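Local coordinates for protein D-threo-3-hydroxyaspartate dehydratase (Delftia, PDB 3WQC) that catalyses the pyridoxal-phosphate-dependent dehydration of D-threo-3-hydroxyaspartate to oxaloacetate and ammonia, and also acts on D-serine and two L-3-hydroxyaspartates, at residues S57-A62 / Q382-L387; D28-N33 / Y248-L253. All coordinates share one frame; numbering follows the deposited sequence.

Contact 1: S57-A62 / Q382-L387; sequences SVPVAA and QTWERL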
ATOM      1  N   SER B  57       4.224  15.482   0.969  1.00 12.94           N
ATOM      2  CA  SER B  57       5.488  15.822   1.573  1.00 13.46           C
ATOM      3  C   SER B  57       5.681  17.342   1.493  1.00 12.90           C
ATOM      4  O   SER B  57       5.637  17.890   0.413  1.00 14.77           O
ATOM      5  CB  SER B  57       6.599  15.050   0.860  1.00 14.71           C
ATOM      6  OG  SER B  57       7.869  15.331   1.540  1.00 15.60           O
ATOM      7  N   VAL B  58       5.920  17.968   2.642  1.00 13.36           N
ATOM      8  CA  VAL B  58       6.071  19.442   2.731  1.00 14.20           C
ATOM      9  C   VAL B  58       7.158  19.964   1.776  1.00 15.38           C
ATOM     10  O   VAL B  58       6.900  20.895   0.983  1.00 16.98           O
ATOM     11  CB  VAL B  58       6.241  19.894   4.177  1.00 14.77           C
ATOM     12  CG1 VAL B  58       6.688  21.339   4.293  1.00 19.90           C
ATOM     13  CG2 VAL B  58       4.915  19.674   4.915  1.00 15.98           C
ATOM     14  N   PRO B  59       8.362  19.358   1.778  1.00 15.32           N
ATOM     15  CA  PRO B  59       9.407  19.921   0.887  1.00 14.47           C
ATOM     16  C   PRO B  59       9.109  19.738  -0.591  1.00 14.81           C
ATOM     17  O   PRO B  59       9.553  20.530  -1.421  1.00 17.53           O
ATOM     18  CB  PRO B  59      10.720  19.152   1.253  1.00 16.43           C
ATOM     19  CG  PRO B  59      10.279  17.979   2.092  1.00 19.24           C
ATOM     20  CD  PRO B  59       8.936  18.358   2.731  1.00 15.96           C
ATOM     21  N   VAL B  60       8.336  18.702  -0.939  1.00 15.92           N
ATOM     22  CA  VAL B  60       7.986  18.530  -2.368  1.00 14.84           C
ATOM     23  C   VAL B  60       6.977  19.618  -2.745  1.00 15.42           C
ATOM     24  O   VAL B  60       7.191  20.344  -3.779  1.00 16.24           O
ATOM     25  CB  VAL B  60       7.352  17.175  -2.667  1.00 14.15           C
ATOM     26  CG1 VAL B  60       6.846  17.047  -4.136  1.00 15.23           C
ATOM     27  CG2 VAL B  60       8.373  16.036  -2.358  1.00 16.14           C
ATOM     28  N   ALA B  61       5.956  19.870  -1.933  1.00 14.87           N
ATOM     29  CA  ALA B  61       5.003  20.935  -2.217  1.00 15.99           C
ATOM     30  C   ALA B  61       5.711  22.293  -2.163  1.00 16.28           C
ATOM     31  O   ALA B  61       5.312  23.221  -2.907  1.00 17.87           O
ATOM     32  CB  ALA B  61       3.883  20.904  -1.162  1.00 17.19           C
ATOM     33  N   ALA B  62       6.737  22.446  -1.298  1.00 16.29           N
ATOM     34  CA  ALA B  62       7.454  23.730  -1.262  1.00 17.99           C
ATOM     35  C   ALA B  62       8.118  23.994  -2.594  1.00 19.22           C
ATOM     36  O   ALA B  62       8.176  25.118  -3.085  1.00 19.79           O
ATOM     37  CB  ALA B  62       8.516  23.768  -0.133  1.00 20.31           C
ATOM     38  N   GLN B 382      18.704  13.239   1.638  1.00 22.20           N
ATOM     39  CA  GLN B 382      18.127  13.834   2.839  1.00 21.93           C
ATOM     40  C   GLN B 382      16.796  13.203   3.068  1.00 17.61           C
ATOM     41  O   GLN B 382      16.097  12.931   2.084  1.00 19.74           O
ATOM     42  CB  GLN B 382      17.918  15.319   2.588  1.00 27.67           C
ATOM     43  CG  GLN B 382      17.601  16.128   3.796  1.00 28.09           C
ATOM     44  CD  GLN B 382      17.609  17.628   3.429  1.00 31.35           C
ATOM     45  OE1 GLN B 382      16.810  18.039   2.579  1.00 33.75           O
ATOM     46  NE2 GLN B 382      18.548  18.413   3.983  1.00 32.93           N
ATOM     47  N   THR B 383      16.358  13.031   4.314  1.00 19.19           N
ATOM     48  CA  THR B 383      15.099  12.332   4.551  1.00 17.86           C
ATOM     49  C   THR B 383      13.975  13.380   4.487  1.00 16.34           C
ATOM     50  O   THR B 383      14.018  14.403   5.218  1.00 19.72           O
ATOM     51  CB  THR B 383      15.136  11.767   5.998  1.00 19.01           C
ATOM     52  OG1 THR B 383      16.170  10.778   6.077  1.00 24.14           O
ATOM     53  CG2 THR B 383      13.743  11.066   6.360  1.00 21.46           C
ATOM     54  N   TRP B 384      12.967  13.130   3.631  1.00 16.62           N
ATOM     55  CA  TRP B 384      11.803  14.009   3.479  1.00 17.44           C
ATOM     56  C   TRP B 384      10.585  13.252   3.907  1.00 14.48           C
ATOM     57  O   TRP B 384      10.106  12.351   3.189  1.00 15.22           O
ATOM     58  CB  TRP B 384      11.647  14.440   2.043  1.00 16.94           C
ATOM     59  CG  TRP B 384      12.639  15.496   1.606  1.00 17.92           C
ATOM     60  CD1 TRP B 384      13.756  15.997   2.313  1.00 20.94           C
ATOM     61  CD2 TRP B 384      12.574  16.245   0.360  1.00 18.14           C
ATOM     62  NE1 TRP B 384      14.380  17.008   1.612  1.00 21.45           N
ATOM     63  CE2 TRP B 384      13.703  17.200   0.391  1.00 17.60           C
ATOM     64  CE3 TRP B 384      11.681  16.234  -0.763  1.00 18.47           C
ATOM     65  CZ2 TRP B 384      13.910  18.129  -0.633  1.00 20.89           C
ATOM     66  CZ3 TRP B 384      11.929  17.151  -1.823  1.00 19.26           C
ATOM     67  CH2 TRP B 384      13.051  18.071  -1.742  1.00 20.82           C
ATOM     68  N   GLU B 385      10.076  13.551   5.113  1.00 14.79           N
ATOM     69  CA  GLU B 385       8.917  12.816   5.654  1.00 15.32           C
ATOM     70  C   GLU B 385       7.680  13.027   4.770  1.00 13.26           C
ATOM     71  O   GLU B 385       7.543  14.082   4.105  1.00 14.53           O
ATOM     72  CB  GLU B 385       8.635  13.322   7.067  1.00 19.50           C
ATOM     73  CG  GLU B 385       9.730  12.851   8.059  1.00 27.94           C
ATOM     74  CD  GLU B 385       9.351  13.175   9.479  1.00 45.40           C
ATOM     75  OE1 GLU B 385       8.211  13.659   9.725  1.00 56.98           O
ATOM     76  OE2 GLU B 385      10.211  12.942  10.368  1.00 66.89           O
ATOM     77  N   ARG B 386       6.788  12.064   4.814  1.00 12.34           N
ATOM     78  CA  ARG B 386       5.482  12.253   4.166  1.00 11.53           C
ATOM     79  C   ARG B 386       4.424  11.700   5.079  1.00 13.53           C
ATOM     80  O   ARG B 386       4.701  10.931   6.032  1.00 15.97           O
ATOM     81  CB  ARG B 386       5.435  11.603   2.772  1.00 12.33           C
ATOM     82  CG  ARG B 386       5.683  10.110   2.803  1.00 13.67           C
ATOM     83  CD  ARG B 386       5.102   9.489   1.496  1.00 13.51           C
ATOM     84  NE  ARG B 386       3.646   9.431   1.637  1.00 13.22           N
ATOM     85  CZ  ARG B 386       2.802   9.360   0.582  1.00 11.21           C
ATOM     86  NH1 ARG B 386       1.486   9.146   0.768  1.00 13.04           N
ATOM     87  NH2 ARG B 386       3.232   9.569  -0.690  1.00 12.53           N
ATOM     88  N   LEU B 387       3.153  12.024   4.793  1.00 12.61           N
ATOM     89  CA  LEU B 387       2.036  11.663   5.702  1.00 12.80           C
ATOM     90  C   LEU B 387       1.491  10.259   5.357  1.00 12.30           C
ATOM     91  O   LEU B 387       1.380   9.883   4.173  1.00 14.38           O
ATOM     92  CB  LEU B 387       0.930  12.673   5.402  1.00 14.01           C
ATOM     93  CG  LEU B 387      -0.220  12.683   6.364  1.00 20.73           C
ATOM     94  CD1 LEU B 387       0.404  13.077   7.715  1.00 35.95           C
ATOM     95  CD2 LEU B 387      -1.062  13.897   5.843  1.00 27.19           C
TER
HETATM   96  O   HOH W   1       6.527  16.493   5.040  1.00 17.88           O
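Where the first turn of helix 58-66 meets edge strand 381-385, a proline of the helix lies on a tryptophan of the strand in a CH-pi contact. Pro59 CB stands 3.5 Å from the centroid of the six-membered ring of Trp384, only 9° off the ring normal, while Pro59 CG sits 3.4 Å from Trp384 CD2, over the same face. Val60 approaches from another side: its CG2 meets Trp384 CE3 at 3.7 Å, at the rim of the indole and near its plane. The indole's rotation is further fixed within the strand, since Trp384 NE1 donates to Gln382 OE1 at 2.8 Å, with the acceptor almost in the ring plane.

The alanine racemase-like fold joins a TIM-type barrel to a C-terminal beta domain, and this seam links the two: the helix belongs to the barrel, the strand pairs with 371-375 of the mixed sheet. Its polar part gathers on one carbonyl. Ser57, at the N-cap position, turns OG anti to its own backbone N (chi1 -176°) and donates to Glu385 O at 2.9 Å, tilted 34° from the carbonyl plane, instead of capping the helix. A water bridges the first turn to the same carbonyl, accepting from Val58 N at 2.9 Å and donating to Glu385 O at 2.8 Å, so two donors grip this oxygen. Beyond it, Arg386 brings its CB against Ser57 CB at 4.1 Å, then bends away so that NH2 bonds Tyr372 OH.

Contact 2: D28-N33 / Y248-L253; sequences DRMQRN and YVFFDL
Beside the pyridoxal-phosphate pocket, the chain that follows Val247, a residue of that pocket, is held against helix 27-44 by the amide of Asn33. Asn33 ND2 donates to Val249 O at 3.0 Å in a nearly straight bond, 165° at the hydrogen. The acceptor lies in the amide plane, yet the donor stands above the plane of the carbonyl, 60° out of it. The same nitrogen also bonds Asp265 O, so the amide ties two separate pieces of backbone to the helix. Its other end meets an aromatic rim: Asn33 OD1 is 3.4 Å from Phe251 CD2, near the plane of that ring, with amide and ring turned almost perpendicular. The CB of Asn33 fits close to the backbone, 3.2 Å from Tyr248 O. A leucine here has neither the N-H donor nor the amide oxygen, and would probably leave Val249 O and Asp265 O without their shared mate and the loop less firmly tied to the helix.

One helical turn earlier, Met30 supplies the apolar half of the contact. With its CG anti to the backbone N (chi1 -177°), the chain runs alongside Val249 and Phe250; Met30 CG packs on Val249 CG2 at 3.8 Å. The sulfur then forms a Met-aromatic contact at the ring edge, Met30 SD lying 4.0 Å from Phe250 CE1. At the far end of the helical segment, the backbone oxygen of Asn33 approaches the edge of Tyr248, 3.5 Å from its CD2. Around this buried cluster, Met30 and Phe250 both rest on Ile25 of strand 22-26, while helix 58-66 meets Met30 through Ala63 and Val249 through Val60 and Gln64.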
ATOM      1  N   ASP B  28      16.889  16.287  -9.421  1.00 22.55           N
ATOM      2  CA  ASP B  28      17.031  16.987 -10.705  1.00 24.82           C
ATOM      3  C   ASP B  28      15.867  16.621 -11.642  1.00 21.04           C
ATOM      4  O   ASP B  28      15.303  17.516 -12.318  1.00 25.44           O
ATOM      5  CB  ASP B  28      18.414  16.655 -11.317  1.00 26.79           C
ATOM      6  CG  ASP B  28      19.627  17.407 -10.549  1.00 52.43           C
ATOM      7  OD1 ASP B  28      19.534  17.957  -9.379  1.00 51.55           O
ATOM      8  OD2 ASP B  28      20.723  17.440 -11.142  1.00 70.98           O
ATOM      9  N   ARG B  29      15.458  15.312 -11.662  1.00 20.27           N
ATOM     10  CA  ARG B  29      14.286  14.928 -12.497  1.00 21.34           C
ATOM     11  C   ARG B  29      13.028  15.548 -11.934  1.00 20.15           C
ATOM     12  O   ARG B  29      12.177  16.026 -12.719  1.00 19.42           O
ATOM     13  CB  ARG B  29      14.081  13.423 -12.499  1.00 18.75           C
ATOM     14  CG  ARG B  29      15.174  12.729 -13.310  1.00 20.03           C
ATOM     15  CD  ARG B  29      14.931  11.219 -13.343  1.00 22.78           C
ATOM     16  NE  ARG B  29      15.957  10.530 -14.165  1.00 24.59           N
ATOM     17  CZ  ARG B  29      15.814   9.256 -14.568  1.00 24.66           C
ATOM     18  NH1 ARG B  29      14.683   8.525 -14.314  1.00 24.55           N
ATOM     19  NH2 ARG B  29      16.765   8.722 -15.311  1.00 28.21           N
ATOM     20  N   MET B  30      12.888  15.566 -10.599  1.00 17.30           N
ATOM     21  CA  MET B  30      11.661  16.171  -9.961  1.00 17.13           C
ATOM     22  C   MET B  30      11.599  17.679 -10.349  1.00 19.14           C
ATOM     23  O   MET B  30      10.499  18.178 -10.778  1.00 19.55           O
ATOM     24  CB  MET B  30      11.682  16.089  -8.448  1.00 17.91           C
ATOM     25  CG  MET B  30      10.424  16.634  -7.784  1.00 19.11           C
ATOM     26  SD  MET B  30      10.611  16.862  -6.015  1.00 19.07           S
ATOM     27  CE  MET B  30      11.671  18.353  -5.867  1.00 20.55           C
ATOM     28  N   GLN B  31      12.709  18.403 -10.301  1.00 20.31           N
ATOM     29  CA  GLN B  31      12.669  19.834 -10.684  1.00 19.44           C
ATOM     30  C   GLN B  31      12.333  20.041 -12.140  1.00 22.60           C
ATOM     31  O   GLN B  31      11.584  20.988 -12.459  1.00 24.41           O
ATOM     32  CB  GLN B  31      14.021  20.457 -10.397  1.00 26.93           C
ATOM     33  CG  GLN B  31      14.030  20.786  -8.939  1.00 35.55           C
ATOM     34  CD  GLN B  31      12.990  21.887  -8.487  1.00 35.88           C
ATOM     35  OE1 GLN B  31      12.740  21.941  -7.367  1.00 42.44           O
ATOM     36  NE2 GLN B  31      12.494  22.757  -9.377  1.00 44.59           N
ATOM     37  N   ARG B  32      12.787  19.161 -13.049  1.00 20.86           N
ATOM     38  CA  ARG B  32      12.433  19.258 -14.513  1.00 21.66           C
ATOM     39  C   ARG B  32      10.934  19.044 -14.621  1.00 20.57           C
ATOM     40  O   ARG B  32      10.268  19.701 -15.411  1.00 23.90           O
ATOM     41  CB  ARG B  32      13.122  18.220 -15.442  1.00 26.08           C
ATOM     42  CG  ARG B  32      14.568  18.611 -15.832  1.00 33.95           C
ATOM     43  CD  ARG B  32      15.385  17.433 -16.345  1.00 43.58           C
ATOM     44  NE  ARG B  32      16.587  17.581 -15.518  1.00 62.61           N
ATOM     45  CZ  ARG B  32      17.305  16.599 -14.966  1.00 67.31           C
ATOM     46  NH1 ARG B  32      17.001  15.317 -15.201  1.00 98.72           N
ATOM     47  NH2 ARG B  32      18.310  16.911 -14.149  1.00 58.46           N
ATOM     48  N   ASN B  33      10.368  18.074 -13.892  1.00 18.52           N
ATOM     49  CA  ASN B  33       8.891  17.817 -14.003  1.00 17.22           C
ATOM     50  C   ASN B  33       8.099  19.020 -13.490  1.00 17.44           C
ATOM     51  O   ASN B  33       7.090  19.383 -14.105  1.00 20.00           O
ATOM     52  CB  ASN B  33       8.577  16.570 -13.135  1.00 15.56           C
ATOM     53  CG  ASN B  33       9.147  15.280 -13.711  1.00 16.95           C
ATOM     54  OD1 ASN B  33       9.516  15.201 -14.908  1.00 19.81           O
ATOM     55  ND2 ASN B  33       9.234  14.227 -12.855  1.00 18.99           N
ATOM     56  N   TYR B 248       2.403  14.103 -11.932  1.00 13.76           N
ATOM     57  CA  TYR B 248       3.494  14.639 -12.777  1.00 13.73           C
ATOM     58  C   TYR B 248       4.753  14.973 -11.978  1.00 13.72           C
ATOM     59  O   TYR B 248       5.839  15.053 -12.579  1.00 17.32           O
ATOM     60  CB  TYR B 248       2.994  15.916 -13.528  1.00 14.24           C
ATOM     61  CG  TYR B 248       3.062  17.119 -12.606  1.00 14.88           C
ATOM     62  CD1 TYR B 248       2.041  17.426 -11.683  1.00 13.98           C
ATOM     63  CD2 TYR B 248       4.191  17.996 -12.625  1.00 14.61           C
ATOM     64  CE1 TYR B 248       2.139  18.485 -10.797  1.00 16.06           C
ATOM     65  CE2 TYR B 248       4.303  19.017 -11.722  1.00 16.59           C
ATOM     66  CZ  TYR B 248       3.281  19.328 -10.858  1.00 12.52           C
ATOM     67  OH  TYR B 248       3.375  20.382  -9.985  1.00 16.34           O
ATOM     68  N   VAL B 249       4.659  15.313 -10.708  1.00 14.19           N
ATOM     69  CA  VAL B 249       5.812  15.738  -9.961  1.00 14.92           C
ATOM     70  C   VAL B 249       6.900  14.659 -10.034  1.00 14.12           C
ATOM     71  O   VAL B 249       8.137  15.006 -10.132  1.00 16.07           O
ATOM     72  CB  VAL B 249       5.442  16.186  -8.501  1.00 15.14           C
ATOM     73  CG1 VAL B 249       4.979  15.004  -7.602  1.00 15.39           C
ATOM     74  CG2 VAL B 249       6.608  16.925  -7.809  1.00 18.13           C
ATOM     75  N   PHE B 250       6.460  13.388  -9.995  1.00 14.86           N
ATOM     76  CA  PHE B 250       7.405  12.271 -10.157  1.00 13.13           C
ATOM     77  C   PHE B 250       7.296  11.518 -11.449  1.00 15.16           C
ATOM     78  O   PHE B 250       8.292  10.902 -11.912  1.00 17.20           O
ATOM     79  CB  PHE B 250       7.245  11.237  -8.985  1.00 14.49           C
ATOM     80  CG  PHE B 250       7.411  11.865  -7.606  1.00 13.86           C
ATOM     81  CD1 PHE B 250       8.383  12.896  -7.338  1.00 14.44           C
ATOM     82  CD2 PHE B 250       6.650  11.367  -6.545  1.00 14.74           C
ATOM     83  CE1 PHE B 250       8.546  13.423  -6.030  1.00 15.39           C
ATOM     84  CE2 PHE B 250       6.843  11.872  -5.247  1.00 16.18           C
ATOM     85  CZ  PHE B 250       7.751  12.908  -4.994  1.00 14.37           C
ATOM     86  N   PHE B 251       6.090  11.427 -12.030  1.00 15.09           N
ATOM     87  CA  PHE B 251       5.757  10.486 -13.064  1.00 13.24           C
ATOM     88  C   PHE B 251       5.947   9.022 -12.618  1.00 15.14           C
ATOM     89  O   PHE B 251       6.345   8.784 -11.457  1.00 15.41           O
ATOM     90  CB  PHE B 251       6.481  10.767 -14.445  1.00 15.72           C
ATOM     91  CG  PHE B 251       5.995  12.034 -15.107  1.00 15.20           C
ATOM     92  CD1 PHE B 251       4.653  12.113 -15.540  1.00 16.90           C
ATOM     93  CD2 PHE B 251       6.866  13.098 -15.349  1.00 18.03           C
ATOM     94  CE1 PHE B 251       4.204  13.238 -16.273  1.00 17.44           C
ATOM     95  CE2 PHE B 251       6.408  14.248 -16.052  1.00 18.32           C
ATOM     96  CZ  PHE B 251       5.085  14.282 -16.513  1.00 18.43           C
ATOM     97  N   ASP B 252       5.614   8.096 -13.505  1.00 15.63           N
ATOM     98  CA  ASP B 252       5.648   6.675 -13.231  1.00 13.93           C
ATOM     99  C   ASP B 252       5.445   5.918 -14.498  1.00 14.66           C
ATOM    100  O   ASP B 252       5.361   6.550 -15.602  1.00 16.29           O
ATOM    101  CB  ASP B 252       4.657   6.294 -12.098  1.00 15.97           C
ATOM    102  CG  ASP B 252       3.198   6.618 -12.461  1.00 16.19           C
ATOM    103  OD1 ASP B 252       2.898   6.592 -13.693  1.00 17.25           O
ATOM    104  OD2 ASP B 252       2.377   6.891 -11.556  1.00 14.88           O
ATOM    105  N   LEU B 253       5.442   4.580 -14.439  1.00 14.80           N
ATOM    106  CA  LEU B 253       5.364   3.814 -15.675  1.00 15.62           C
ATOM    107  C   LEU B 253       3.968   3.802 -16.311  1.00 16.11           C
ATOM    108  O   LEU B 253       3.831   3.714 -17.534  1.00 16.15           O
ATOM    109  CB  LEU B 253       5.779   2.360 -15.443  1.00 16.05           C
ATOM    110  CG  LEU B 253       7.295   2.266 -15.020  1.00 16.53           C
ATOM    111  CD1 LEU B 253       7.520   0.838 -14.500  1.00 19.33           C
ATOM    112  CD2 LEU B 253       8.173   2.576 -16.237  1.00 20.98           C
TER

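Overall arrangement
Two contacts whose segments interleave along the chain show how neighbouring contacts in one core can touch through their side chains. Their centres lie 15 Å apart, and Val60 of contact 1 is the principal bridge: its CG1 packs on Val249 CG2 at 3.7 Å, and its CG2 reaches Phe250 CZ at 4.1 Å. A second junction joins Trp384 CZ3 to Met30 CE at 4.2 Å, so the indole is in touch with contact 2 as well. Relative to the cofactor, contact 2 is nearer, with the Tyr248 side chain about 5 Å from pyridoxal-5'-phosphate, whereas that of Arg386 in contact 1 lies about 12 Å from it and about 7 Å from the side chain of Lys53, the residue inferred to carry the cofactor, though not attached to it here.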